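Local coordinates for acetyltransferase, GNAT family (Colwellia psychrerythraea, PDB 3IWG), which probably transfers an acyl group, most likely acetyl, to an acceptor, as enzymes of the GNAT superfamily do, at residues L13-Q18 with K52-F57; K44-Y49 with S92-V97; A22-S27 with M34-F39. All coordinates share one frame; numbering follows the deposited sequence.

Contact 1. Residues L13-Q18 with K52-F57; sequences LSDLTQ and KNLVGF
Leu16 N donates to Leu13 O at 3.0 Å, closing the 3-10 turn that runs into helix 17-26 and setting the Leu16 side chain against strand 53-60, in the part of the chain assigned to a GNAT acetyltransferase domain. That strand carries a classic beta bulge, in which Val55 and Gly56 both face Phe48. In a regular strand Leu54 and Phe57, three residues apart, would leave opposite faces; with the extra residue of the bulge between them, both side chains point toward the turn. Leu16 uses its two methyls separately. CD2 meets the CD2 methyl of Leu54 at 3.7 Å, the two side chains crossing at about a right angle, while CD1 comes up obliquely to the root of the Phe57 ring, 3.9 Å from CG of that ring. Phe57 CB already faces the leucine fork from the backbone, and chi1 81°, with CG between the backbone N and the carbonyl carbon, sets the root of the ring beside Leu16 CD1. Leu19 and Lys20 of helix 17-26 also pack on Phe57, and Leu19 touches Leu54. Leu13 and Thr17 pack on Glu149 of the second subunit. Toward the exposed end of the contact, Leu54 extends its CG anti to the backbone N (chi1 -176°), which carries one methyl to Asp15. The fit there is tight: Leu54 CD2 lies 3.2 Å from the backbone oxygen Asp15 O and 3.5 Å from the carboxylate oxygen Asp15 OD1.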
# COMPACT_ATOMS: atom_id res chain seq x y z
N LEU A 13 -16.16 -11.71 -4.03
CA LEU A 13 -15.62 -11.74 -5.40
C LEU A 13 -15.19 -13.18 -5.85
O LEU A 13 -15.05 -13.43 -7.05
CB LEU A 13 -14.46 -10.74 -5.52
CG LEU A 13 -14.88 -9.30 -5.83
CD1 LEU A 13 -16.18 -8.85 -5.12
CD2 LEU A 13 -13.75 -8.34 -5.55
N SER A 14 -15.05 -14.07 -4.87
CA SER A 14 -14.85 -15.52 -5.06
C SER A 14 -15.94 -16.14 -5.92
O SER A 14 -15.65 -17.00 -6.70
CB SER A 14 -14.76 -16.29 -3.71
OG SER A 14 -16.05 -16.79 -3.25
N ASP A 15 -17.17 -15.71 -5.75
CA ASP A 15 -18.28 -16.13 -6.59
C ASP A 15 -18.11 -15.86 -8.11
O ASP A 15 -18.84 -16.39 -8.92
CB ASP A 15 -19.54 -15.40 -6.14
CG ASP A 15 -20.75 -16.27 -6.18
OD1 ASP A 15 -20.64 -17.39 -6.72
OD2 ASP A 15 -21.82 -15.84 -5.66
N LEU A 16 -17.18 -14.97 -8.46
CA LEU A 16 -17.01 -14.50 -9.84
C LEU A 16 -15.72 -14.98 -10.51
O LEU A 16 -15.44 -14.61 -11.64
CB LEU A 16 -17.05 -12.97 -9.86
CG LEU A 16 -18.39 -12.36 -9.47
CD1 LEU A 16 -18.39 -10.91 -9.76
CD2 LEU A 16 -19.55 -13.04 -10.20
N THR A 17 -14.95 -15.82 -9.80
CA THR A 17 -13.69 -16.38 -10.31
C THR A 17 -13.71 -16.89 -11.74
O THR A 17 -12.83 -16.53 -12.54
CB THR A 17 -13.21 -17.52 -9.39
OG1 THR A 17 -12.60 -16.94 -8.26
CG2 THR A 17 -12.19 -18.44 -10.10
N GLN A 18 -14.70 -17.71 -12.05
CA GLN A 18 -14.85 -18.26 -13.39
C GLN A 18 -15.35 -17.22 -14.37
O GLN A 18 -14.85 -17.12 -15.47
CB GLN A 18 -15.83 -19.42 -13.40
CG GLN A 18 -15.23 -20.85 -13.35
CD GLN A 18 -16.25 -21.89 -13.86
OE1 GLN A 18 -17.47 -21.60 -13.93
NE2 GLN A 18 -15.76 -23.09 -14.23
N LYS A 52 -31.44 -18.86 -10.74
CA LYS A 52 -30.57 -19.09 -9.59
C LYS A 52 -29.22 -19.73 -9.95
O LYS A 52 -28.50 -20.23 -9.06
CB LYS A 52 -31.30 -19.87 -8.48
CG LYS A 52 -31.11 -19.26 -7.07
CD LYS A 52 -32.23 -19.69 -6.09
CE LYS A 52 -32.50 -18.60 -5.03
NZ LYS A 52 -32.70 -19.16 -3.66
N ASN A 53 -28.86 -19.70 -11.24
CA ASN A 53 -27.46 -19.87 -11.63
C ASN A 53 -26.81 -18.54 -12.07
O ASN A 53 -27.34 -17.81 -12.92
CB ASN A 53 -27.27 -20.95 -12.72
CG ASN A 53 -25.77 -21.27 -12.98
OD1 ASN A 53 -25.38 -21.54 -14.12
ND2 ASN A 53 -24.94 -21.19 -11.92
N LEU A 54 -25.65 -18.26 -11.51
CA LEU A 54 -24.87 -17.07 -11.82
C LEU A 54 -24.23 -17.12 -13.21
O LEU A 54 -23.18 -17.72 -13.38
CB LEU A 54 -23.79 -16.93 -10.76
CG LEU A 54 -22.88 -15.70 -10.81
CD1 LEU A 54 -23.75 -14.44 -10.80
CD2 LEU A 54 -21.91 -15.80 -9.60
N VAL A 55 -24.83 -16.45 -14.20
CA VAL A 55 -24.37 -16.54 -15.61
C VAL A 55 -23.74 -15.25 -16.19
O VAL A 55 -23.39 -15.19 -17.39
CB VAL A 55 -25.54 -16.97 -16.50
CG1 VAL A 55 -26.15 -18.26 -15.92
CG2 VAL A 55 -26.59 -15.87 -16.60
N GLY A 56 -23.60 -14.23 -15.34
CA GLY A 56 -22.88 -13.01 -15.70
C GLY A 56 -22.74 -12.03 -14.56
O GLY A 56 -23.29 -12.25 -13.48
N PHE A 57 -22.05 -10.91 -14.81
CA PHE A 57 -21.85 -9.89 -13.79
C PHE A 57 -21.50 -8.49 -14.35
O PHE A 57 -21.11 -8.34 -15.52
CB PHE A 57 -20.71 -10.31 -12.83
CG PHE A 57 -19.36 -10.02 -13.39
CD1 PHE A 57 -18.74 -10.93 -14.24
CD2 PHE A 57 -18.74 -8.81 -13.16
CE1 PHE A 57 -17.48 -10.63 -14.80
CE2 PHE A 57 -17.53 -8.51 -13.72
CZ PHE A 57 -16.90 -9.41 -14.54

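Contact 2. Residues K44-Y49 with S92-V97; sequences KHFGFY and SVIGEV
In this GNAT-family domain, the loop that joins helix 76-87 to strand 99-103 folds back on one face of strand 44-50, and Val93 and Ile94, midway along it, pack on the Phe46 ring. The central interaction is a CH-pi contact. Ile94 CG1 sits over one face of that ring, 3.7 Å from the centroid and only 12° off the ring normal, so the methylene lies almost squarely above the middle of the ring. The rest of Ile94 spreads across the same ring: its CA is 3.8 Å from Phe46 CZ, and its CG2 methyl reaches Phe46 CE2 at 4.1 Å. With CG1 of Ile94 anti to the carbonyl carbon (chi1 -64°), the longer branch is laid over the aromatic face, and its terminal CD1 continues to the edge of a second ring, approaching Phe48 CE1 at 4.4 Å near the ring plane. One isoleucine thus meets two phenylalanines differently, one at the face and the other at the edge. Val93 adds its CG2 methyl obliquely to the ring, 3.6 Å from Phe46 CD1, the two side chains sliding past each other in opposite directions. The contact is wholly apolar, and the turn of the loop is braced by its own polar bonds: Ser91 OG accepts the Ile94 N-H, and Gln89 NE2 bonds to both Glu96 OE2 and Val97 O. Around this patch, Ile7 of strand 6-9 touches Phe46, Val93 and Ile94, Val60 of strand 53-60 flanks Phe46, and Ile86 of helix 76-87 packs against both Ile94 and Phe48.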
# COMPACT_ATOMS: atom_id res chain seq x y z
N LYS A 44 -18.47 -1.80 -6.90
CA LYS A 44 -19.60 -2.62 -6.45
C LYS A 44 -19.90 -3.64 -7.54
O LYS A 44 -19.89 -3.31 -8.72
CB LYS A 44 -20.84 -1.76 -6.19
CG LYS A 44 -20.62 -0.60 -5.22
CD LYS A 44 -20.53 -1.09 -3.76
CE LYS A 44 -20.40 0.07 -2.76
NZ LYS A 44 -20.25 -0.43 -1.39
N HIS A 45 -20.19 -4.87 -7.16
CA HIS A 45 -20.40 -5.93 -8.12
C HIS A 45 -21.78 -6.45 -8.08
O HIS A 45 -22.36 -6.54 -7.04
CB HIS A 45 -19.43 -7.06 -7.91
CG HIS A 45 -18.04 -6.73 -8.34
ND1 HIS A 45 -17.44 -7.29 -9.45
CD2 HIS A 45 -17.13 -5.89 -7.79
CE1 HIS A 45 -16.21 -6.82 -9.56
NE2 HIS A 45 -15.99 -5.97 -8.58
N PHE A 46 -22.33 -6.75 -9.25
CA PHE A 46 -23.64 -7.37 -9.33
C PHE A 46 -23.53 -8.58 -10.21
O PHE A 46 -22.71 -8.65 -11.12
CB PHE A 46 -24.71 -6.42 -9.86
CG PHE A 46 -24.79 -5.14 -9.10
CD1 PHE A 46 -25.67 -4.99 -8.06
CD2 PHE A 46 -23.95 -4.10 -9.43
CE1 PHE A 46 -25.71 -3.80 -7.35
CE2 PHE A 46 -23.98 -2.91 -8.73
CZ PHE A 46 -24.86 -2.75 -7.69
N GLY A 47 -24.36 -9.55 -9.89
CA GLY A 47 -24.47 -10.78 -10.63
C GLY A 47 -25.82 -10.85 -11.30
O GLY A 47 -26.82 -10.25 -10.86
N PHE A 48 -25.80 -11.60 -12.40
CA PHE A 48 -26.92 -11.79 -13.25
C PHE A 48 -27.28 -13.27 -13.13
O PHE A 48 -26.45 -14.17 -13.37
CB PHE A 48 -26.57 -11.43 -14.69
CG PHE A 48 -26.03 -10.02 -14.88
CD1 PHE A 48 -26.63 -8.93 -14.25
CD2 PHE A 48 -24.95 -9.77 -15.73
CE1 PHE A 48 -26.14 -7.62 -14.44
CE2 PHE A 48 -24.48 -8.47 -15.93
CZ PHE A 48 -25.08 -7.40 -15.28
N TYR A 49 -28.52 -13.51 -12.76
CA TYR A 49 -28.97 -14.82 -12.35
C TYR A 49 -30.11 -15.22 -13.23
O TYR A 49 -31.15 -14.54 -13.31
CB TYR A 49 -29.41 -14.80 -10.89
CG TYR A 49 -28.27 -14.68 -9.91
CD1 TYR A 49 -27.72 -13.44 -9.62
CD2 TYR A 49 -27.75 -15.80 -9.28
CE1 TYR A 49 -26.67 -13.32 -8.70
CE2 TYR A 49 -26.72 -15.69 -8.36
CZ TYR A 49 -26.18 -14.45 -8.07
OH TYR A 49 -25.18 -14.35 -7.15
N SER A 92 -33.65 -1.83 -10.21
CA SER A 92 -33.93 -1.57 -8.81
C SER A 92 -32.62 -1.65 -8.02
O SER A 92 -32.23 -0.73 -7.30
CB SER A 92 -34.93 -2.62 -8.29
OG SER A 92 -35.86 -2.98 -9.31
N VAL A 93 -31.91 -2.76 -8.22
CA VAL A 93 -30.83 -3.14 -7.34
C VAL A 93 -29.56 -2.33 -7.67
O VAL A 93 -28.94 -1.75 -6.78
CB VAL A 93 -30.65 -4.70 -7.34
CG1 VAL A 93 -31.55 -5.36 -8.42
CG2 VAL A 93 -29.20 -5.12 -7.44
N ILE A 94 -29.21 -2.26 -8.96
CA ILE A 94 -27.99 -1.56 -9.39
C ILE A 94 -28.14 -0.05 -9.26
O ILE A 94 -27.17 0.64 -8.93
CB ILE A 94 -27.63 -1.85 -10.86
CG1 ILE A 94 -27.28 -3.34 -11.04
CG2 ILE A 94 -26.49 -0.96 -11.30
CD1 ILE A 94 -27.15 -3.78 -12.52
N GLY A 95 -29.34 0.45 -9.53
CA GLY A 95 -29.65 1.86 -9.35
C GLY A 95 -29.21 2.72 -10.51
O GLY A 95 -29.01 2.24 -11.62
N GLU A 96 -29.05 4.01 -10.24
CA GLU A 96 -28.76 4.97 -11.29
C GLU A 96 -27.31 4.87 -11.73
O GLU A 96 -26.40 5.15 -10.97
CB GLU A 96 -29.12 6.41 -10.83
CG GLU A 96 -28.21 7.52 -11.36
CD GLU A 96 -28.95 8.81 -11.72
OE1 GLU A 96 -29.83 9.24 -10.93
OE2 GLU A 96 -28.65 9.39 -12.80
N VAL A 97 -27.09 4.44 -12.97
CA VAL A 97 -25.76 4.36 -13.55
C VAL A 97 -25.62 5.48 -14.59
O VAL A 97 -26.51 5.66 -15.42
CB VAL A 97 -25.56 3.04 -14.23
CG1 VAL A 97 -24.23 3.02 -14.93
CG2 VAL A 97 -25.66 1.91 -13.21

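Contact 3. Residues A22-S27 with M34-F39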
# COMPACT_ATOMS: atom_id res chain seq x y z
N ALA A 22 -13.24 -15.75 -17.70
CA ALA A 22 -13.74 -15.77 -19.07
C ALA A 22 -13.78 -14.36 -19.62
O ALA A 22 -13.43 -14.13 -20.79
CB ALA A 22 -15.10 -16.41 -19.13
N TYR A 23 -14.18 -13.40 -18.78
CA TYR A 23 -14.17 -11.99 -19.19
C TYR A 23 -12.81 -11.59 -19.75
O TYR A 23 -12.72 -11.17 -20.88
CB TYR A 23 -14.57 -11.10 -18.03
CG TYR A 23 -14.55 -9.63 -18.34
CD1 TYR A 23 -15.49 -9.08 -19.20
CD2 TYR A 23 -13.64 -8.80 -17.76
CE1 TYR A 23 -15.49 -7.73 -19.49
CE2 TYR A 23 -13.64 -7.44 -18.02
CZ TYR A 23 -14.56 -6.92 -18.91
OH TYR A 23 -14.57 -5.59 -19.18
N PHE A 24 -11.76 -11.89 -19.00
CA PHE A 24 -10.40 -11.55 -19.39
C PHE A 24 -9.88 -12.35 -20.59
O PHE A 24 -9.24 -11.76 -21.48
CB PHE A 24 -9.45 -11.67 -18.19
CG PHE A 24 -9.71 -10.59 -17.12
CD1 PHE A 24 -9.54 -9.24 -17.42
CD2 PHE A 24 -10.13 -10.91 -15.85
CE1 PHE A 24 -9.78 -8.25 -16.46
CE2 PHE A 24 -10.38 -9.93 -14.90
CZ PHE A 24 -10.21 -8.60 -15.22
N ASP A 25 -10.16 -13.65 -20.62
CA ASP A 25 -9.84 -14.46 -21.79
C ASP A 25 -10.42 -13.89 -23.10
O ASP A 25 -9.74 -13.92 -24.13
CB ASP A 25 -10.34 -15.91 -21.62
CG ASP A 25 -9.45 -16.73 -20.69
OD1 ASP A 25 -8.38 -16.20 -20.32
OD2 ASP A 25 -9.82 -17.88 -20.34
N SER A 26 -11.62 -13.32 -23.03
CA SER A 26 -12.29 -12.76 -24.18
C SER A 26 -11.60 -11.49 -24.68
O SER A 26 -11.83 -11.14 -25.80
CB SER A 26 -13.77 -12.43 -23.84
OG SER A 26 -13.89 -11.19 -23.06
N SER A 27 -10.81 -10.77 -23.86
CA SER A 27 -10.18 -9.49 -24.31
C SER A 27 -9.22 -9.68 -25.50
O SER A 27 -8.50 -10.67 -25.56
CB SER A 27 -9.43 -8.78 -23.17
OG SER A 27 -8.15 -9.34 -22.92
N MSE A 34 -4.20 -0.96 -13.82
CA MSE A 34 -4.74 -0.08 -12.76
C MSE A 34 -6.25 -0.12 -12.87
O MSE A 34 -6.92 -0.27 -11.87
CB MSE A 34 -4.22 1.37 -12.83
CG MSE A 34 -3.64 1.91 -11.51
SE MSE A 34 -4.51 1.45 -9.74
CE MSE A 34 -2.97 0.53 -8.93
N TRP A 35 -6.77 -0.06 -14.09
CA TRP A 35 -8.23 -0.15 -14.27
C TRP A 35 -8.81 -1.48 -13.78
O TRP A 35 -9.77 -1.48 -12.99
CB TRP A 35 -8.61 0.08 -15.71
CG TRP A 35 -8.58 1.47 -16.01
CD1 TRP A 35 -7.51 2.17 -16.43
CD2 TRP A 35 -9.63 2.39 -15.82
NE1 TRP A 35 -7.84 3.50 -16.57
CE2 TRP A 35 -9.14 3.67 -16.20
CE3 TRP A 35 -10.95 2.27 -15.38
CZ2 TRP A 35 -9.91 4.83 -16.14
CZ3 TRP A 35 -11.73 3.43 -15.33
CH2 TRP A 35 -11.20 4.71 -15.72
N HIS A 36 -8.22 -2.59 -14.19
CA HIS A 36 -8.88 -3.89 -13.98
C HIS A 36 -8.43 -4.66 -12.78
O HIS A 36 -9.20 -5.47 -12.30
CB HIS A 36 -8.82 -4.74 -15.23
CG HIS A 36 -9.76 -4.25 -16.27
ND1 HIS A 36 -9.38 -3.35 -17.25
CD2 HIS A 36 -11.11 -4.38 -16.38
CE1 HIS A 36 -10.45 -2.97 -17.92
NE2 HIS A 36 -11.50 -3.58 -17.43
N PHE A 37 -7.23 -4.39 -12.27
CA PHE A 37 -6.81 -5.01 -11.02
C PHE A 37 -6.64 -4.08 -9.83
O PHE A 37 -6.43 -4.55 -8.72
CB PHE A 37 -5.56 -5.83 -11.27
CG PHE A 37 -5.71 -6.71 -12.43
CD1 PHE A 37 -6.60 -7.78 -12.36
CD2 PHE A 37 -5.10 -6.42 -13.62
CE1 PHE A 37 -6.82 -8.58 -13.45
CE2 PHE A 37 -5.32 -7.25 -14.75
CZ PHE A 37 -6.19 -8.32 -14.65
N GLY A 38 -6.76 -2.78 -10.06
CA GLY A 38 -6.75 -1.78 -8.99
C GLY A 38 -8.18 -1.36 -8.77
O GLY A 38 -8.74 -1.73 -7.74
N PHE A 39 -8.76 -0.63 -9.74
CA PHE A 39 -10.13 -0.08 -9.59
C PHE A 39 -11.26 -1.09 -9.60
O PHE A 39 -12.10 -1.03 -8.75
CB PHE A 39 -10.49 1.01 -10.66
CG PHE A 39 -9.54 2.18 -10.72
CD1 PHE A 39 -8.99 2.74 -9.58
CD2 PHE A 39 -9.22 2.77 -11.97
CE1 PHE A 39 -8.08 3.82 -9.65
CE2 PHE A 39 -8.31 3.89 -12.05
CZ PHE A 39 -7.75 4.39 -10.89
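Phe24 and Phe37 come from opposite directions to bridge two short helical segments whose axes stay 13.5 Å apart even at their closest, too far for close backbone packing. The segments run nearly antiparallel, at 166°, and long aromatic side chains fill the interval. Phe24 CZ meets Phe37 CE1 at 3.8 Å. The two rings are inclined to each other by 33°, and Phe37 CZ stands over one face of the Phe24 ring, displaced toward its rim, while Tyr23 CD2 of its own helix lies over the centre of the opposite face. The edge of Phe24 is used too: its CE1 touches His36 CB at 3.8 Å, close to the ring plane. His36 and Phe37 project from a wider pi-type turn, in which Phe39 N bonds to Met34 O (a selenomethionine) at 2.8 Å. Replacing Phe24 by an alanine would probably open a gap between the two helices, taking from Phe37 the ring face under its CZ and leaving Tyr203 without its stacking partner. Tyr203, from the loop between strands 190-199 and 207-214, stacks on Phe24 and also touches Phe37, while Gln68 of strand 65-71 contacts Phe24 and His36. Together Phe24, His36 and Phe37 form a largely buried aromatic cluster that joins helices 17-26 and 33-39 near the centre of the chain.

From the N terminus, the chain opens contact 1 at 13-18 and enters helix 17-26. There contact 3 begins, closing a short loop when helix 33-39 returns against it, so contact 3 is nested inside the larger loop of contact 1. Strand 44-50 follows and opens contact 2 before 52-57 closes contact 1; contact 2 closes later, at 92-97, and the two cross along the chain. They also meet in space, since strands 44-50 and 53-60 are antiparallel neighbours. Contact 1 ties the turn leading into helix 17-26 to strand 53-60, contact 2 ties the connection before strand 99-103 to strand 44-50, and contact 3 joins helix 33-39 to helix 17-26.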